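Local coordinates for tail spike protein gp49 (Pseudomonas phage LKA1, PDB 4RU4) that serves as the trimeric tailspike of the phage, a lyase that cleaves the O-specific polysaccharide of its Pseudomonas host, at residues P533-T545 and T590-V602. Residues are numbered along the deposited sequence; the frame is centred on the assembly and turned at random.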
loop_
_atom_site.group_PDB
_atom_site.type_symbol
_atom_site.label_atom_id
_atom_site.label_comp_id
_atom_site.label_asym_id
_atom_site.label_seq_id
_atom_site.Cartn_x
_atom_site.Cartn_y
_atom_site.Cartn_z
ATOM N N PRO B 533 -47.937 -3.963 4.581
ATOM C CA PRO B 533 -47.027 -4.002 3.442
ATOM C C PRO B 533 -45.657 -3.455 3.811
ATOM O O PRO B 533 -45.529 -2.605 4.698
ATOM C CB PRO B 533 -47.730 -3.116 2.406
ATOM C CG PRO B 533 -48.458 -2.103 3.233
ATOM C CD PRO B 533 -48.871 -2.823 4.520
ATOM N N VAL B 534 -44.638 -3.978 3.136
ATOM C CA VAL B 534 -43.265 -3.512 3.269
ATOM C C VAL B 534 -42.754 -3.220 1.862
ATOM O O VAL B 534 -43.010 -3.994 0.951
ATOM C CB VAL B 534 -42.412 -4.621 3.929
ATOM C CG1 VAL B 534 -40.952 -4.453 3.630
ATOM C CG2 VAL B 534 -42.675 -4.641 5.448
ATOM N N THR B 535 -42.077 -2.090 1.669
ATOM C CA THR B 535 -41.372 -1.834 0.418
ATOM C C THR B 535 -39.887 -1.817 0.772
ATOM O O THR B 535 -39.478 -1.035 1.614
ATOM C CB THR B 535 -41.766 -0.461 -0.181
ATOM O OG1 THR B 535 -43.171 -0.421 -0.436
ATOM C CG2 THR B 535 -41.008 -0.186 -1.478
ATOM N N PHE B 536 -39.089 -2.671 0.138
ATOM C CA PHE B 536 -37.674 -2.784 0.491
ATOM C C PHE B 536 -36.917 -1.493 0.172
ATOM O O PHE B 536 -37.175 -0.840 -0.858
ATOM C CB PHE B 536 -37.006 -3.919 -0.280
ATOM C CG PHE B 536 -37.675 -5.272 -0.117
ATOM C CD1 PHE B 536 -38.219 -5.671 1.102
ATOM C CD2 PHE B 536 -37.760 -6.142 -1.202
ATOM C CE1 PHE B 536 -38.819 -6.932 1.236
ATOM C CE2 PHE B 536 -38.363 -7.383 -1.076
ATOM C CZ PHE B 536 -38.897 -7.781 0.144
ATOM N N ARG B 537 -35.954 -1.162 1.033
ATOM C CA ARG B 537 -35.099 -0.007 0.812
ATOM C C ARG B 537 -34.376 -0.114 -0.526
ATOM O O ARG B 537 -34.172 0.894 -1.192
ATOM C CB ARG B 537 -34.075 0.112 1.929
ATOM C CG ARG B 537 -33.173 1.366 1.835
ATOM C CD ARG B 537 -32.062 1.312 2.935
ATOM N NE ARG B 537 -31.119 2.428 2.781
ATOM C CZ ARG B 537 -31.338 3.640 3.278
ATOM N NH1 ARG B 537 -32.447 3.884 3.977
ATOM N NH2 ARG B 537 -30.452 4.602 3.084
ATOM N N TYR B 538 -33.957 -1.335 -0.889
ATOM C CA TYR B 538 -33.337 -1.604 -2.185
ATOM C C TYR B 538 -34.183 -2.603 -2.979
ATOM O O TYR B 538 -34.785 -3.507 -2.413
ATOM C CB TYR B 538 -31.920 -2.192 -2.010
ATOM C CG TYR B 538 -31.086 -1.421 -1.005
ATOM C CD1 TYR B 538 -31.096 -0.026 -0.994
ATOM C CD2 TYR B 538 -30.319 -2.077 -0.056
ATOM C CE1 TYR B 538 -30.359 0.692 -0.053
ATOM C CE2 TYR B 538 -29.563 -1.360 0.899
ATOM C CZ TYR B 538 -29.601 0.016 0.886
ATOM O OH TYR B 538 -28.879 0.733 1.807
ATOM N N ILE B 539 -34.184 -2.463 -4.299
ATOM C CA ILE B 539 -34.856 -3.427 -5.148
ATOM C C ILE B 539 -33.889 -4.567 -5.518
ATOM O O ILE B 539 -32.796 -4.324 -6.031
ATOM C CB ILE B 539 -35.375 -2.742 -6.430
ATOM C CG1 ILE B 539 -36.377 -1.638 -6.067
ATOM C CG2 ILE B 539 -35.993 -3.777 -7.372
ATOM C CD1 ILE B 539 -36.550 -0.604 -7.141
ATOM N N TYR B 540 -34.304 -5.807 -5.262
ATOM C CA TYR B 540 -33.499 -6.993 -5.562
ATOM C C TYR B 540 -33.626 -7.413 -7.039
ATOM O O TYR B 540 -34.576 -7.018 -7.716
ATOM C CB TYR B 540 -33.911 -8.161 -4.640
ATOM C CG TYR B 540 -33.553 -7.943 -3.188
ATOM C CD1 TYR B 540 -32.281 -8.282 -2.710
ATOM C CD2 TYR B 540 -34.484 -7.394 -2.290
ATOM C CE1 TYR B 540 -31.935 -8.076 -1.384
ATOM C CE2 TYR B 540 -34.151 -7.167 -0.949
ATOM C CZ TYR B 540 -32.869 -7.536 -0.496
ATOM O OH TYR B 540 -32.522 -7.331 0.827
ATOM N N PRO B 541 -32.657 -8.206 -7.551
ATOM C CA PRO B 541 -32.776 -8.669 -8.943
ATOM C C PRO B 541 -33.924 -9.644 -9.160
ATOM O O PRO B 541 -34.372 -9.791 -10.289
ATOM C CB PRO B 541 -31.435 -9.374 -9.223
ATOM C CG PRO B 541 -30.511 -8.981 -8.092
ATOM C CD PRO B 541 -31.396 -8.625 -6.916
ATOM N N LYS B 542 -34.389 -10.300 -8.098
ATOM C CA LYS B 542 -35.519 -11.230 -8.177
ATOM C C LYS B 542 -36.080 -11.325 -6.760
ATOM O O LYS B 542 -35.503 -10.740 -5.853
ATOM C CB LYS B 542 -35.046 -12.612 -8.654
ATOM C CG LYS B 542 -33.941 -13.227 -7.772
ATOM C CD LYS B 542 -33.309 -14.440 -8.471
ATOM C CE LYS B 542 -32.382 -15.187 -7.535
ATOM N NZ LYS B 542 -31.887 -16.455 -8.175
ATOM N N ALA B 543 -37.193 -12.033 -6.562
ATOM C CA ALA B 543 -37.765 -12.151 -5.212
ATOM C C ALA B 543 -36.716 -12.701 -4.257
ATOM O O ALA B 543 -36.073 -13.707 -4.526
ATOM C CB ALA B 543 -38.973 -13.030 -5.210
ATOM N N PRO B 544 -36.490 -11.991 -3.158
ATOM C CA PRO B 544 -35.460 -12.439 -2.230
ATOM C C PRO B 544 -35.972 -13.551 -1.312
ATOM O O PRO B 544 -37.179 -13.856 -1.292
ATOM C CB PRO B 544 -35.172 -11.174 -1.423
ATOM C CG PRO B 544 -36.519 -10.425 -1.433
ATOM C CD PRO B 544 -37.022 -10.654 -2.825
ATOM N N THR B 545 -35.045 -14.178 -0.598
ATOM C CA THR B 545 -35.384 -15.150 0.433
ATOM C C THR B 545 -35.819 -14.390 1.668
ATOM O O THR B 545 -35.053 -13.614 2.211
ATOM C CB THR B 545 -34.160 -16.035 0.723
ATOM O OG1 THR B 545 -33.747 -16.643 -0.516
ATOM C CG2 THR B 545 -34.463 -17.152 1.735
ATOM N N THR B 590 -51.349 -5.912 20.033
ATOM C CA THR B 590 -50.205 -5.687 19.170
ATOM C C THR B 590 -49.324 -6.928 19.053
ATOM O O THR B 590 -49.294 -7.759 19.944
ATOM C CB THR B 590 -49.351 -4.540 19.694
ATOM O OG1 THR B 590 -48.919 -4.856 21.025
ATOM C CG2 THR B 590 -50.194 -3.255 19.725
ATOM N N ASN B 591 -48.632 -7.030 17.926
ATOM C CA ASN B 591 -47.659 -8.073 17.654
ATOM C C ASN B 591 -46.570 -7.412 16.829
ATOM O O ASN B 591 -46.858 -6.498 16.051
ATOM C CB ASN B 591 -48.272 -9.193 16.809
ATOM C CG ASN B 591 -49.554 -9.749 17.403
ATOM O OD1 ASN B 591 -49.567 -10.841 17.983
ATOM N ND2 ASN B 591 -50.649 -8.996 17.255
ATOM N N GLN B 592 -45.326 -7.862 16.971
ATOM C CA GLN B 592 -44.246 -7.352 16.131
ATOM C C GLN B 592 -43.878 -8.398 15.080
ATOM O O GLN B 592 -43.419 -9.493 15.434
ATOM C CB GLN B 592 -43.004 -7.020 16.981
ATOM C CG GLN B 592 -43.206 -5.936 18.021
ATOM C CD GLN B 592 -43.496 -4.567 17.403
ATOM O OE1 GLN B 592 -43.193 -4.325 16.250
ATOM N NE2 GLN B 592 -44.087 -3.686 18.170
ATOM N N LEU B 593 -44.092 -8.074 13.806
ATOM C CA LEU B 593 -43.655 -8.931 12.715
ATOM C C LEU B 593 -42.209 -8.562 12.335
ATOM O O LEU B 593 -41.952 -7.484 11.801
ATOM C CB LEU B 593 -44.613 -8.841 11.509
ATOM C CG LEU B 593 -46.060 -9.260 11.838
ATOM C CD1 LEU B 593 -46.903 -9.418 10.549
ATOM C CD2 LEU B 593 -46.068 -10.552 12.660
ATOM N N ASN B 594 -41.275 -9.438 12.687
ATOM C CA ASN B 594 -39.846 -9.247 12.421
ATOM C C ASN B 594 -39.527 -9.871 11.063
ATOM O O ASN B 594 -39.604 -11.099 10.898
ATOM C CB ASN B 594 -39.005 -9.984 13.472
ATOM C CG ASN B 594 -39.067 -9.350 14.862
ATOM O OD1 ASN B 594 -38.029 -9.087 15.462
ATOM N ND2 ASN B 594 -40.285 -9.113 15.381
ATOM N N TRP B 595 -39.195 -9.047 10.078
ATOM C CA TRP B 595 -39.041 -9.560 8.713
ATOM C C TRP B 595 -37.640 -9.279 8.242
ATOM O O TRP B 595 -36.977 -8.335 8.724
ATOM C CB TRP B 595 -40.059 -8.884 7.764
ATOM C CG TRP B 595 -39.716 -7.424 7.525
ATOM C CD1 TRP B 595 -40.117 -6.366 8.285
ATOM C CD2 TRP B 595 -38.885 -6.880 6.485
ATOM N NE1 TRP B 595 -39.596 -5.189 7.789
ATOM C CE2 TRP B 595 -38.829 -5.475 6.688
ATOM C CE3 TRP B 595 -38.167 -7.443 5.418
ATOM C CZ2 TRP B 595 -38.106 -4.617 5.847
ATOM C CZ3 TRP B 595 -37.439 -6.597 4.580
ATOM C CH2 TRP B 595 -37.415 -5.186 4.807
ATOM N N GLN B 596 -37.163 -10.097 7.310
ATOM C CA GLN B 596 -35.903 -9.787 6.653
ATOM C C GLN B 596 -35.819 -10.474 5.297
ATOM O O GLN B 596 -36.543 -11.431 5.021
ATOM C CB GLN B 596 -34.710 -10.154 7.537
ATOM C CG GLN B 596 -34.504 -11.662 7.754
ATOM C CD GLN B 596 -33.579 -11.894 8.913
ATOM O OE1 GLN B 596 -33.935 -11.627 10.057
ATOM N NE2 GLN B 596 -32.353 -12.303 8.621
ATOM N N ALA B 597 -34.938 -9.964 4.447
ATOM C CA ALA B 597 -34.890 -10.378 3.050
ATOM C C ALA B 597 -33.429 -10.339 2.610
ATOM O O ALA B 597 -32.679 -9.437 3.020
ATOM C CB ALA B 597 -35.741 -9.397 2.173
ATOM N N GLY B 598 -33.020 -11.283 1.763
ATOM C CA GLY B 598 -31.674 -11.258 1.223
ATOM C C GLY B 598 -31.544 -12.344 0.171
ATOM O O GLY B 598 -32.499 -13.096 -0.043
ATOM N N ILE B 599 -30.403 -12.395 -0.527
ATOM C CA ILE B 599 -30.185 -13.480 -1.462
ATOM C C ILE B 599 -28.849 -14.142 -1.118
ATOM O O ILE B 599 -27.846 -13.458 -0.939
ATOM C CB ILE B 599 -30.300 -13.025 -2.938
ATOM C CG1 ILE B 599 -31.704 -12.423 -3.223
ATOM C CG2 ILE B 599 -30.067 -14.219 -3.869
ATOM C CD1 ILE B 599 -31.866 -11.739 -4.653
ATOM N N TYR B 600 -28.832 -15.472 -1.028
ATOM C CA TYR B 600 -27.709 -16.153 -0.400
ATOM C C TYR B 600 -27.373 -17.420 -1.165
ATOM O O TYR B 600 -27.465 -18.504 -0.610
ATOM C CB TYR B 600 -28.059 -16.550 1.048
ATOM C CG TYR B 600 -28.861 -15.525 1.848
ATOM C CD1 TYR B 600 -28.252 -14.422 2.424
ATOM C CD2 TYR B 600 -30.224 -15.707 2.068
ATOM C CE1 TYR B 600 -28.990 -13.506 3.177
ATOM C CE2 TYR B 600 -30.969 -14.801 2.803
ATOM C CZ TYR B 600 -30.356 -13.708 3.363
ATOM O OH TYR B 600 -31.129 -12.820 4.105
ATOM N N GLU B 601 -26.957 -17.277 -2.422
ATOM C CA GLU B 601 -26.758 -18.434 -3.290
ATOM C C GLU B 601 -25.286 -18.843 -3.467
ATOM O O GLU B 601 -24.993 -19.855 -4.097
ATOM C CB GLU B 601 -27.389 -18.153 -4.653
ATOM C CG GLU B 601 -28.914 -17.954 -4.584
ATOM C CD GLU B 601 -29.490 -17.499 -5.900
ATOM O OE1 GLU B 601 -28.693 -17.133 -6.793
ATOM O OE2 GLU B 601 -30.736 -17.491 -6.037
ATOM N N VAL B 602 -24.353 -18.057 -2.940
ATOM C CA VAL B 602 -22.946 -18.354 -3.166
ATOM C C VAL B 602 -22.124 -17.808 -1.998
ATOM O O VAL B 602 -22.611 -16.972 -1.211
ATOM C CB VAL B 602 -22.480 -17.829 -4.541
ATOM C CG1 VAL B 602 -22.490 -16.303 -4.594
ATOM C CG2 VAL B 602 -21.091 -18.385 -4.928
ATOM O OXT VAL B 602 -20.979 -18.218 -1.808
HETATM O O HOH W 1 -31.223 -17.087 -1.366
HETATM O O HOH W 2 -33.634 -13.579 4.661
#
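V534 sets its CG1 methyl over one face of the W595 indole, 3.8 Å from the centroid of the six-membered ring and 18° off its normal, a CH-pi contact. With chi1 at 158°, CG1 stands anti to the backbone N and reaches the benzo half, while CG2 lies nearer NE1. F536 follows with its ring slid well off the same six-membered ring, planes at 26°, touching through CE1 at 3.6 Å from W595 CZ3; A597 CB sits over a face of the phenyl. The chain then swings away and returns at Y540, whose hydroxyl bonds to the carbonyl of P513 and whose CD1 lies 4.0 Å from I599 CD1. P541 CD and K542 CG close on that same methyl, so one isoleucine tip is held from three residues. Beyond CG, the extended K542 chain carries NZ to the syn lone pair of E601 OE2, a short 2.6 Å salt bridge; E601 OE1 goes to the amide of M510. P544 rests CG on A597 CB and lays CB over the centre of the Y540 ring. At T545 the backbones pair antiparallel with G598: T545 N to G598 O at 2.8 Å, G598 N to T545 O at 3.1 Å, with A597 CA-H also directed at T545 O. Two waters extend the grip, one joining T545 OG1 to Y600 N, the other T545 O to Y600 OH. The V534, F536, W595 and A597 cluster packs between the two sheets of the C-terminal Ig-like domain, and residues 536-544 carry the chain from one to the other: strand 529-535 pairs with 572-578, whose L575 packs on V534 and W595, while strand 590-600 lies between 510-522 and 545-551. T545 also packs on W595 of the second subunit.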